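Local structure of MaoC-like dehydratase (Phytophthora Capsici, 3KH8) at residues R57-Y62 and E79-F84; K148-Y153 and K192-P197; R205-N210 and R294-G299. The protein probably catalyses the reversible hydration of trans-2-enoyl-CoA thioesters. All blocks are in the same frame, centred on the assembly; numbering follows the deposited sequence.

Overall arrangement
The three contacts follow one another along the chain, and none touches another. Interaction 1 joins helix 56-65 to the loop between helices 71-74 and 91-94. Interaction 2 lies on the opposite side of the chain's centre, its centre about 33 Å from that of interaction 1. There the short strand 192-193 pairs with strand 141-154. Interaction 3, centred about 30 Å from interaction 2 and 28 Å from interaction 1, pairs strands 209-214 and 290-297. Interactions 2 and 3 reach the same antiparallel sheet, strand 141-154 belonging to the hydratase 2 N-terminal region and both segments of interaction 3 to the MaoC-like region, consistent with two hot-dog units in one chain; interaction 1 adjoins the subunit interface.

Interaction 1. Residues R57-Y62 and E79-F84; sequences RDLLMY and EKFSAF
L59, on helix 56-65, comes closest in backbone to A83 of the irregular loop 79-84, with 5.8 Å between the CA of L59 and the CA of A83. No direct hydrogen bond crosses this junction; apolar side chains and a single water make it. The two methyls of L59 both reach the small side chain of A83, CD2 of L59 lying 3.6 Å from CB of A83. The next residue, L60, crosses F81 at about a right angle: L60 CD2 approaches F81 CE1 at 3.5 Å, with CZ next to it only slightly more distant. F81 can offer that corner of its ring because its CG stands opposite the backbone N (chi1 178°), which carries the ring from the loop toward the helix. The contact thus ties helix 56-65 to the loop between helices 71-74 and 91-94 in the hydratase 2 N-terminal region, apart from the strands of the hot-dog fold. At the far end, Y62 turns the edge of its ring to F84, whose CB lies near the ring plane and 3.9 Å from Y62 CE2. The water sits near that same plane. It donates to L59 O over 2.8 Å and accepts from F84 N over 2.9 Å, so this buried amide is satisfied through solvent. Edge-to-face rings extend the cluster, F73 against F84 and Y87 against Y62, and helix 251-266 packs on F84 through S259 and R260. Elsewhere on the helix, outside this contact, R57 and D58 form reciprocal salt bridges with D58 and R57 of the second subunit. Within the loop, S82 OG bonds K80 O at 2.9 Å, approaching from above the carbonyl plane.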
loop_
_atom_site.group_PDB
_atom_site.type_symbol
_atom_site.label_atom_id
_atom_site.label_comp_id
_atom_site.label_asym_id
_atom_site.label_seq_id
_atom_site.Cartn_x
_atom_site.Cartn_y
_atom_site.Cartn_z
ATOM N N ARG A 57 2.990 -0.236 -10.202
ATOM C CA ARG A 57 3.030 -0.186 -8.743
ATOM C C ARG A 57 1.782 0.495 -8.163
ATOM O O ARG A 57 1.255 0.046 -7.147
ATOM C CB ARG A 57 4.315 0.499 -8.274
ATOM C CG ARG A 57 4.505 0.574 -6.769
ATOM C CD ARG A 57 5.883 1.117 -6.461
ATOM N NE ARG A 57 6.127 1.292 -5.035
ATOM C CZ ARG A 57 6.314 2.472 -4.451
ATOM N NH1 ARG A 57 6.284 3.586 -5.177
ATOM N NH2 ARG A 57 6.544 2.544 -3.147
ATOM N N ASP A 58 1.304 1.556 -8.818
ATOM C CA ASP A 58 0.054 2.210 -8.410
ATOM C C ASP A 58 -1.131 1.243 -8.449
ATOM O O ASP A 58 -2.005 1.300 -7.588
ATOM C CB ASP A 58 -0.253 3.436 -9.286
ATOM C CG ASP A 58 0.813 4.518 -9.182
ATOM O OD1 ASP A 58 1.262 4.829 -8.055
ATOM O OD2 ASP A 58 1.191 5.068 -10.241
ATOM N N LEU A 59 -1.157 0.372 -9.458
ATOM C CA LEU A 59 -2.219 -0.628 -9.595
ATOM C C LEU A 59 -2.197 -1.639 -8.447
ATOM O O LEU A 59 -3.248 -1.977 -7.889
ATOM C CB LEU A 59 -2.120 -1.354 -10.945
ATOM C CG LEU A 59 -2.256 -0.537 -12.240
ATOM C CD1 LEU A 59 -2.118 -1.446 -13.461
ATOM C CD2 LEU A 59 -3.569 0.220 -12.296
ATOM N N LEU A 60 -0.997 -2.106 -8.099
ATOM C CA LEU A 60 -0.806 -3.006 -6.960
ATOM C C LEU A 60 -1.205 -2.348 -5.641
ATOM O O LEU A 60 -1.873 -2.970 -4.813
ATOM C CB LEU A 60 0.648 -3.502 -6.894
ATOM C CG LEU A 60 1.205 -4.249 -8.118
ATOM C CD1 LEU A 60 2.675 -4.618 -7.936
ATOM C CD2 LEU A 60 0.397 -5.501 -8.412
ATOM N N MET A 61 -0.802 -1.090 -5.459
ATOM C CA MET A 61 -1.118 -0.329 -4.247
ATOM C C MET A 61 -2.623 -0.135 -4.070
ATOM O O MET A 61 -3.136 -0.175 -2.949
ATOM C CB MET A 61 -0.422 1.034 -4.273
ATOM C CG MET A 61 1.111 0.963 -4.223
ATOM S SD MET A 61 1.899 2.591 -4.307
ATOM C CE MET A 61 0.979 3.468 -3.044
ATOM N N TYR A 62 -3.315 0.092 -5.183
ATOM C CA TYR A 62 -4.773 0.194 -5.183
ATOM C C TYR A 62 -5.437 -1.137 -4.829
ATOM O O TYR A 62 -6.343 -1.176 -3.994
ATOM C CB TYR A 62 -5.290 0.699 -6.539
ATOM C CG TYR A 62 -6.805 0.742 -6.611
ATOM C CD1 TYR A 62 -7.528 1.706 -5.902
ATOM C CD2 TYR A 62 -7.516 -0.194 -7.367
ATOM C CE1 TYR A 62 -8.925 1.748 -5.953
ATOM C CE2 TYR A 62 -8.922 -0.162 -7.423
ATOM C CZ TYR A 62 -9.612 0.812 -6.711
ATOM O OH TYR A 62 -10.990 0.862 -6.751
ATOM N N GLU A 79 -0.415 -14.353 -15.147
ATOM C CA GLU A 79 -0.630 -14.495 -16.587
ATOM C C GLU A 79 -1.824 -13.693 -17.104
ATOM O O GLU A 79 -1.911 -13.402 -18.296
ATOM C CB GLU A 79 -0.692 -15.971 -16.984
ATOM C CG GLU A 79 0.695 -16.601 -16.920
ATOM C CD GLU A 79 0.735 -18.091 -17.189
ATOM O OE1 GLU A 79 -0.299 -18.680 -17.563
ATOM O OE2 GLU A 79 1.832 -18.669 -17.032
ATOM N N LYS A 80 -2.725 -13.327 -16.198
ATOM C CA LYS A 80 -3.828 -12.427 -16.529
ATOM C C LYS A 80 -3.784 -11.141 -15.698
ATOM O O LYS A 80 -4.833 -10.566 -15.383
ATOM C CB LYS A 80 -5.170 -13.129 -16.333
ATOM C CG LYS A 80 -5.401 -14.335 -17.236
ATOM C CD LYS A 80 -6.811 -14.863 -17.030
ATOM C CE LYS A 80 -6.949 -16.303 -17.488
ATOM N NZ LYS A 80 -8.111 -16.955 -16.821
ATOM N N PHE A 81 -2.581 -10.685 -15.345
ATOM C CA PHE A 81 -2.450 -9.457 -14.553
ATOM C C PHE A 81 -3.227 -8.311 -15.196
ATOM O O PHE A 81 -3.113 -8.068 -16.399
ATOM C CB PHE A 81 -0.992 -9.051 -14.306
ATOM C CG PHE A 81 -0.857 -7.766 -13.524
ATOM C CD1 PHE A 81 -1.205 -7.718 -12.170
ATOM C CD2 PHE A 81 -0.419 -6.600 -14.144
ATOM C CE1 PHE A 81 -1.102 -6.528 -11.442
ATOM C CE2 PHE A 81 -0.312 -5.401 -13.425
ATOM C CZ PHE A 81 -0.654 -5.367 -12.073
ATOM N N SER A 82 -4.033 -7.632 -14.385
ATOM C CA SER A 82 -4.911 -6.571 -14.860
ATOM C C SER A 82 -5.017 -5.469 -13.816
ATOM O O SER A 82 -4.812 -5.710 -12.622
ATOM C CB SER A 82 -6.317 -7.126 -15.133
ATOM O OG SER A 82 -6.296 -8.198 -16.066
ATOM N N ALA A 83 -5.339 -4.260 -14.268
ATOM C CA ALA A 83 -5.778 -3.209 -13.353
ATOM C C ALA A 83 -7.118 -3.648 -12.781
ATOM O O ALA A 83 -7.926 -4.255 -13.497
ATOM C CB ALA A 83 -5.932 -1.891 -14.093
ATOM N N PHE A 84 -7.374 -3.363 -11.508
ATOM C CA PHE A 84 -8.733 -3.567 -11.012
ATOM C C PHE A 84 -9.668 -2.559 -11.691
ATOM O O PHE A 84 -9.338 -1.375 -11.769
ATOM C CB PHE A 84 -8.850 -3.505 -9.485
ATOM C CG PHE A 84 -10.173 -4.011 -8.986
ATOM C CD1 PHE A 84 -10.394 -5.378 -8.836
ATOM C CD2 PHE A 84 -11.220 -3.130 -8.739
ATOM C CE1 PHE A 84 -11.631 -5.858 -8.414
ATOM C CE2 PHE A 84 -12.463 -3.598 -8.316
ATOM C CZ PHE A 84 -12.670 -4.960 -8.156
HETATM O O HOH W 1 -5.497 -2.469 -9.468
#

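Interaction 2. Residues K148-Y153 and K192-P197; sequences KVISFY and KGRKLP
R194 N finds two acceptors on consecutive residues of one strand: S151 OG at 3.0 Å and, through a weak and strongly bent bond, I150 O. Behind this lies a classic beta bulge in strand 141-154, where I150 and S151 together face E162 of the neighbouring strand 158-169 in the antiparallel hot-dog sheet. A psi near zero at I150 turns the backbone out of the extended course. On the other flank the short strand 192-193 joins the sheet, and its regular link is the F152-K192 hydrogen-bonded pair. F152 N meets K192 O at 2.8 Å, almost straight and nearly in line with the C=O direction; the return bond, K192 N to F152 O, is longer at 3.2 Å and rises well above the carbonyl plane. Residues 192-196 run at 102° to residues 150-153, so the pairing is brief. G193, without a side chain, brings its CA to 3.4 Å from S151 OG. This hydroxyl also bonds E162, whose same OE1 takes a salt bridge from R194 NE, so one carboxylate oxygen positions both residues. The side chain of I150 adds an apolar touch, CD1 lying 3.7 Å from R194 CD beside the aliphatic part of the arginine. K192 turns to the same face of the sheet as F152, and its NZ pairs with D40. With CG beside its backbone N (chi1 -79°), Y153 lays its ring over K192 and G193. K192 O stands above the centre of one ring face, while L196 CD2 touches CE2 of the ring obliquely at 3.8 Å. At the ring's edge, Y153 OH donates to R194 O over 2.7 Å, arriving 45° out of the carbonyl plane.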
loop_
_atom_site.group_PDB
_atom_site.type_symbol
_atom_site.label_atom_id
_atom_site.label_comp_id
_atom_site.label_asym_id
_atom_site.label_seq_id
_atom_site.Cartn_x
_atom_site.Cartn_y
_atom_site.Cartn_z
ATOM N N LYS A 148 -16.299 18.146 -16.267
ATOM C CA LYS A 148 -17.354 19.131 -16.456
ATOM C C LYS A 148 -18.529 18.861 -15.520
ATOM O O LYS A 148 -18.937 17.709 -15.341
ATOM C CB LYS A 148 -17.843 19.102 -17.905
ATOM C CG LYS A 148 -18.519 20.383 -18.353
ATOM C CD LYS A 148 -19.433 20.139 -19.541
ATOM C CE LYS A 148 -19.711 21.436 -20.306
ATOM N NZ LYS A 148 -20.122 22.561 -19.419
ATOM N N VAL A 149 -19.069 19.927 -14.931
ATOM C CA VAL A 149 -20.305 19.834 -14.151
ATOM C C VAL A 149 -21.475 19.681 -15.126
ATOM O O VAL A 149 -21.682 20.538 -15.988
ATOM C CB VAL A 149 -20.507 21.067 -13.237
ATOM C CG1 VAL A 149 -21.851 20.990 -12.509
ATOM C CG2 VAL A 149 -19.367 21.184 -12.233
ATOM N N ILE A 150 -22.222 18.585 -14.992
ATOM C CA ILE A 150 -23.292 18.247 -15.945
ATOM C C ILE A 150 -24.710 18.351 -15.365
ATOM O O ILE A 150 -25.690 18.327 -16.112
ATOM C CB ILE A 150 -23.085 16.847 -16.594
ATOM C CG1 ILE A 150 -23.056 15.743 -15.526
ATOM C CG2 ILE A 150 -21.821 16.843 -17.458
ATOM C CD1 ILE A 150 -23.174 14.333 -16.079
ATOM N N SER A 151 -24.806 18.453 -14.041
ATOM C CA SER A 151 -26.089 18.603 -13.357
ATOM C C SER A 151 -25.980 19.467 -12.112
ATOM O O SER A 151 -24.971 19.434 -11.407
ATOM C CB SER A 151 -26.670 17.239 -12.967
ATOM O OG SER A 151 -27.025 16.483 -14.107
ATOM N N PHE A 152 -27.034 20.235 -11.854
ATOM C CA PHE A 152 -27.182 20.987 -10.617
ATOM C C PHE A 152 -28.664 20.962 -10.252
ATOM O O PHE A 152 -29.439 21.823 -10.684
ATOM C CB PHE A 152 -26.672 22.421 -10.789
ATOM C CG PHE A 152 -26.238 23.073 -9.504
ATOM C CD1 PHE A 152 -24.942 22.898 -9.023
ATOM C CD2 PHE A 152 -27.119 23.868 -8.778
ATOM C CE1 PHE A 152 -24.534 23.500 -7.837
ATOM C CE2 PHE A 152 -26.719 24.475 -7.588
ATOM C CZ PHE A 152 -25.425 24.292 -7.119
ATOM N N TYR A 153 -29.056 19.958 -9.473
ATOM C CA TYR A 153 -30.467 19.705 -9.197
ATOM C C TYR A 153 -30.888 20.113 -7.795
ATOM O O TYR A 153 -30.155 19.901 -6.828
ATOM C CB TYR A 153 -30.808 18.229 -9.424
ATOM C CG TYR A 153 -30.992 17.845 -10.877
ATOM C CD1 TYR A 153 -32.014 18.408 -11.642
ATOM C CD2 TYR A 153 -30.157 16.905 -11.481
ATOM C CE1 TYR A 153 -32.193 18.058 -12.974
ATOM C CE2 TYR A 153 -30.328 16.544 -12.820
ATOM C CZ TYR A 153 -31.349 17.125 -13.556
ATOM O OH TYR A 153 -31.533 16.780 -14.873
ATOM N N LYS A 192 -31.360 22.203 -13.160
ATOM C CA LYS A 192 -31.141 21.680 -14.509
ATOM C C LYS A 192 -29.995 20.671 -14.508
ATOM O O LYS A 192 -29.150 20.680 -13.611
ATOM C CB LYS A 192 -30.822 22.810 -15.495
ATOM C CG LYS A 192 -31.993 23.709 -15.869
ATOM C CD LYS A 192 -31.581 24.682 -16.961
ATOM C CE LYS A 192 -32.655 25.725 -17.227
ATOM N NZ LYS A 192 -32.288 26.576 -18.397
ATOM N N GLY A 193 -29.971 19.807 -15.521
ATOM C CA GLY A 193 -28.902 18.826 -15.673
ATOM C C GLY A 193 -29.158 17.804 -16.757
ATOM O O GLY A 193 -30.068 17.964 -17.570
ATOM N N ARG A 194 -28.345 16.750 -16.767
ATOM C CA ARG A 194 -28.510 15.644 -17.708
ATOM C C ARG A 194 -29.774 14.856 -17.384
ATOM O O ARG A 194 -30.256 14.875 -16.248
ATOM C CB ARG A 194 -27.297 14.703 -17.663
ATOM C CG ARG A 194 -27.050 14.067 -16.292
ATOM C CD ARG A 194 -26.507 12.652 -16.389
ATOM N NE ARG A 194 -26.347 12.065 -15.058
ATOM C CZ ARG A 194 -26.076 10.785 -14.816
ATOM N NH1 ARG A 194 -25.929 9.923 -15.814
ATOM N NH2 ARG A 194 -25.954 10.364 -13.564
ATOM N N LYS A 195 -30.303 14.168 -18.389
ATOM C CA LYS A 195 -31.383 13.216 -18.189
ATOM C C LYS A 195 -30.849 12.062 -17.341
ATOM O O LYS A 195 -29.953 11.328 -17.769
ATOM C CB LYS A 195 -31.902 12.717 -19.544
ATOM C CG LYS A 195 -32.911 11.572 -19.482
ATOM C CD LYS A 195 -34.255 12.013 -18.914
ATOM C CE LYS A 195 -35.311 10.929 -19.079
ATOM N NZ LYS A 195 -36.487 11.161 -18.195
ATOM N N LEU A 196 -31.387 11.926 -16.133
ATOM C CA LEU A 196 -30.924 10.910 -15.193
ATOM C C LEU A 196 -31.427 9.520 -15.574
ATOM O O LEU A 196 -32.560 9.380 -16.036
ATOM C CB LEU A 196 -31.357 11.253 -13.763
ATOM C CG LEU A 196 -31.013 12.626 -13.174
ATOM C CD1 LEU A 196 -31.686 12.790 -11.815
ATOM C CD2 LEU A 196 -29.502 12.861 -13.063
ATOM N N PRO A 197 -30.584 8.484 -15.383
ATOM C CA PRO A 197 -31.035 7.110 -15.589
ATOM C C PRO A 197 -32.085 6.710 -14.550
ATOM O O PRO A 197 -32.234 7.386 -13.528
ATOM C CB PRO A 197 -29.754 6.284 -15.396
ATOM C CG PRO A 197 -28.888 7.120 -14.537
ATOM C CD PRO A 197 -29.180 8.539 -14.932
#

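Interaction 3. Residues R205-N210 and R294-G299; sequences RQPDFN and RMWQEG
R205 NH2 reaches E298 OE2 in a salt bridge 2.9 Å long and practically straight (178°); OE2 lies in the guanidinium plane, and the two flat groups are nearly coplanar. W296 CD1 stands 3.8 Å above the centre of one guanidinium face; with the planes 83° apart, the indole presents its edge. The arginine gets there with CG between its backbone N and carbonyl carbon (chi1 60°), the chain then running extended past that edge. W296 NE1 in turn donates to R205 O at 2.8 Å, with the oxygen in the ring plane but the donor well above the carbonyl plane. P207 lies alongside W296, its CA over one face of the five-membered ring in a CH-pi contact, and P207 CG is 3.6 Å from W296 CZ2. D208 positions the guanidinium, gripped end-on, NH1 to OD1 and NH2 to OD2. D208 OD2 has a second donor, Q297 N at 2.7 Å on its anti lone pair. R205, placed between the carboxylates of D208 and E298, probably offsets the repulsion between them. Farther out, P203 packs on both W296 and E298, and Q297 NE2 bonds Y324. The backbones hold these groups in place: F209 N donates to M295 O at 3.0 Å. M295 N returns a bond to F209 O at 2.8 Å. Helix 251-266 backs M295 through L262 and F266. D208 N adds only a weak bond to M295 O. D208 and F209 thus both face M295, a classic beta bulge where strand 209-214 begins beside strand 290-297 in the antiparallel sheet of the MaoC-like hot-dog domain.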
loop_
_atom_site.group_PDB
_atom_site.type_symbol
_atom_site.label_atom_id
_atom_site.label_comp_id
_atom_site.label_asym_id
_atom_site.label_seq_id
_atom_site.Cartn_x
_atom_site.Cartn_y
_atom_site.Cartn_z
ATOM N N ARG A 205 -36.938 -9.621 -2.755
ATOM C CA ARG A 205 -36.581 -11.025 -2.597
ATOM C C ARG A 205 -35.211 -11.192 -1.926
ATOM O O ARG A 205 -34.419 -10.247 -1.846
ATOM C CB ARG A 205 -36.607 -11.729 -3.960
ATOM C CG ARG A 205 -35.633 -11.152 -4.990
ATOM C CD ARG A 205 -36.015 -11.565 -6.407
ATOM N NE ARG A 205 -35.003 -11.187 -7.395
ATOM C CZ ARG A 205 -33.900 -11.890 -7.631
ATOM N NH1 ARG A 205 -33.666 -12.998 -6.945
ATOM N NH2 ARG A 205 -33.029 -11.486 -8.547
ATOM N N GLN A 206 -34.954 -12.401 -1.438
ATOM C CA GLN A 206 -33.661 -12.772 -0.876
ATOM C C GLN A 206 -32.569 -12.544 -1.926
ATOM O O GLN A 206 -32.796 -12.806 -3.110
ATOM C CB GLN A 206 -33.703 -14.247 -0.495
ATOM C CG GLN A 206 -32.867 -14.646 0.699
ATOM C CD GLN A 206 -33.170 -16.069 1.146
ATOM O OE1 GLN A 206 -34.333 -16.475 1.231
ATOM N NE2 GLN A 206 -32.123 -16.836 1.426
ATOM N N PRO A 207 -31.383 -12.057 -1.504
ATOM C CA PRO A 207 -30.291 -11.923 -2.477
ATOM C C PRO A 207 -29.933 -13.267 -3.109
ATOM O O PRO A 207 -30.018 -14.304 -2.449
ATOM C CB PRO A 207 -29.121 -11.404 -1.634
ATOM C CG PRO A 207 -29.751 -10.783 -0.430
ATOM C CD PRO A 207 -30.988 -11.586 -0.163
ATOM N N ASP A 208 -29.556 -13.238 -4.382
ATOM C CA ASP A 208 -29.142 -14.438 -5.098
ATOM C C ASP A 208 -27.762 -14.904 -4.651
ATOM O O ASP A 208 -27.506 -16.103 -4.544
ATOM C CB ASP A 208 -29.157 -14.183 -6.607
ATOM C CG ASP A 208 -30.556 -13.913 -7.136
ATOM O OD1 ASP A 208 -31.523 -14.490 -6.592
ATOM O OD2 ASP A 208 -30.690 -13.123 -8.092
ATOM N N PHE A 209 -26.880 -13.946 -4.381
ATOM C CA PHE A 209 -25.513 -14.244 -3.969
ATOM C C PHE A 209 -25.073 -13.290 -2.867
ATOM O O PHE A 209 -25.519 -12.143 -2.810
ATOM C CB PHE A 209 -24.556 -14.157 -5.168
ATOM C CG PHE A 209 -24.943 -15.043 -6.325
ATOM C CD1 PHE A 209 -24.709 -16.417 -6.281
ATOM C CD2 PHE A 209 -25.545 -14.502 -7.459
ATOM C CE1 PHE A 209 -25.071 -17.243 -7.353
ATOM C CE2 PHE A 209 -25.910 -15.317 -8.534
ATOM C CZ PHE A 209 -25.671 -16.691 -8.479
ATOM N N ASN A 210 -24.208 -13.783 -1.987
ATOM C CA ASN A 210 -23.639 -12.979 -0.916
ATOM C C ASN A 210 -22.136 -13.178 -0.851
ATOM O O ASN A 210 -21.630 -14.253 -1.170
ATOM C CB ASN A 210 -24.259 -13.350 0.435
ATOM C CG ASN A 210 -25.736 -13.018 0.514
ATOM O OD1 ASN A 210 -26.118 -11.858 0.684
ATOM N ND2 ASN A 210 -26.576 -14.041 0.399
ATOM N N ARG A 294 -24.545 -7.827 -1.008
ATOM C CA ARG A 294 -25.752 -8.573 -1.391
ATOM C C ARG A 294 -25.988 -8.396 -2.881
ATOM O O ARG A 294 -26.061 -7.269 -3.360
ATOM C CB ARG A 294 -26.983 -8.040 -0.653
ATOM C CG ARG A 294 -26.886 -7.993 0.853
ATOM C CD ARG A 294 -28.056 -7.198 1.414
ATOM N NE ARG A 294 -28.170 -7.358 2.859
ATOM C CZ ARG A 294 -28.915 -6.586 3.647
ATOM N NH1 ARG A 294 -29.610 -5.575 3.137
ATOM N NH2 ARG A 294 -28.950 -6.817 4.949
ATOM N N MET A 295 -26.131 -9.501 -3.609
ATOM C CA MET A 295 -26.238 -9.433 -5.066
ATOM C C MET A 295 -27.496 -10.103 -5.627
ATOM O O MET A 295 -27.831 -11.237 -5.263
ATOM C CB MET A 295 -24.970 -9.996 -5.724
ATOM C CG MET A 295 -23.697 -9.200 -5.385
ATOM S SD MET A 295 -22.153 -10.060 -5.759
ATOM C CE MET A 295 -22.027 -11.214 -4.396
ATOM N N TRP A 296 -28.185 -9.380 -6.505
ATOM C CA TRP A 296 -29.394 -9.874 -7.160
ATOM C C TRP A 296 -29.177 -9.932 -8.673
ATOM O O TRP A 296 -28.999 -8.898 -9.324
ATOM C CB TRP A 296 -30.587 -8.960 -6.864
ATOM C CG TRP A 296 -31.113 -8.982 -5.449
ATOM C CD1 TRP A 296 -32.132 -9.761 -4.965
ATOM C CD2 TRP A 296 -30.684 -8.159 -4.354
ATOM N NE1 TRP A 296 -32.350 -9.484 -3.634
ATOM C CE2 TRP A 296 -31.476 -8.507 -3.233
ATOM C CE3 TRP A 296 -29.699 -7.169 -4.205
ATOM C CZ2 TRP A 296 -31.319 -7.896 -1.982
ATOM C CZ3 TRP A 296 -29.539 -6.565 -2.958
ATOM C CH2 TRP A 296 -30.345 -6.934 -1.863
ATOM N N GLN A 297 -29.181 -11.147 -9.215
ATOM C CA GLN A 297 -29.123 -11.366 -10.658
ATOM C C GLN A 297 -30.459 -10.961 -11.277
ATOM O O GLN A 297 -31.511 -11.464 -10.880
ATOM C CB GLN A 297 -28.801 -12.842 -10.953
ATOM C CG GLN A 297 -28.856 -13.254 -12.432
ATOM C CD GLN A 297 -27.735 -12.659 -13.265
ATOM O OE1 GLN A 297 -27.946 -11.714 -14.027
ATOM N NE2 GLN A 297 -26.534 -13.203 -13.118
ATOM N N GLU A 298 -30.416 -10.034 -12.230
ATOM C CA GLU A 298 -31.630 -9.584 -12.909
ATOM C C GLU A 298 -31.679 -10.017 -14.375
ATOM O O GLU A 298 -32.627 -9.700 -15.092
ATOM C CB GLU A 298 -31.811 -8.068 -12.770
ATOM C CG GLU A 298 -32.082 -7.606 -11.341
ATOM C CD GLU A 298 -33.434 -8.058 -10.819
ATOM O OE1 GLU A 298 -34.452 -7.435 -11.185
ATOM O OE2 GLU A 298 -33.480 -9.026 -10.033
ATOM N N GLY A 299 -30.660 -10.751 -14.809
ATOM C CA GLY A 299 -30.580 -11.229 -16.187
ATOM C C GLY A 299 -30.124 -10.145 -17.142
ATOM O O GLY A 299 -30.029 -8.970 -16.767
#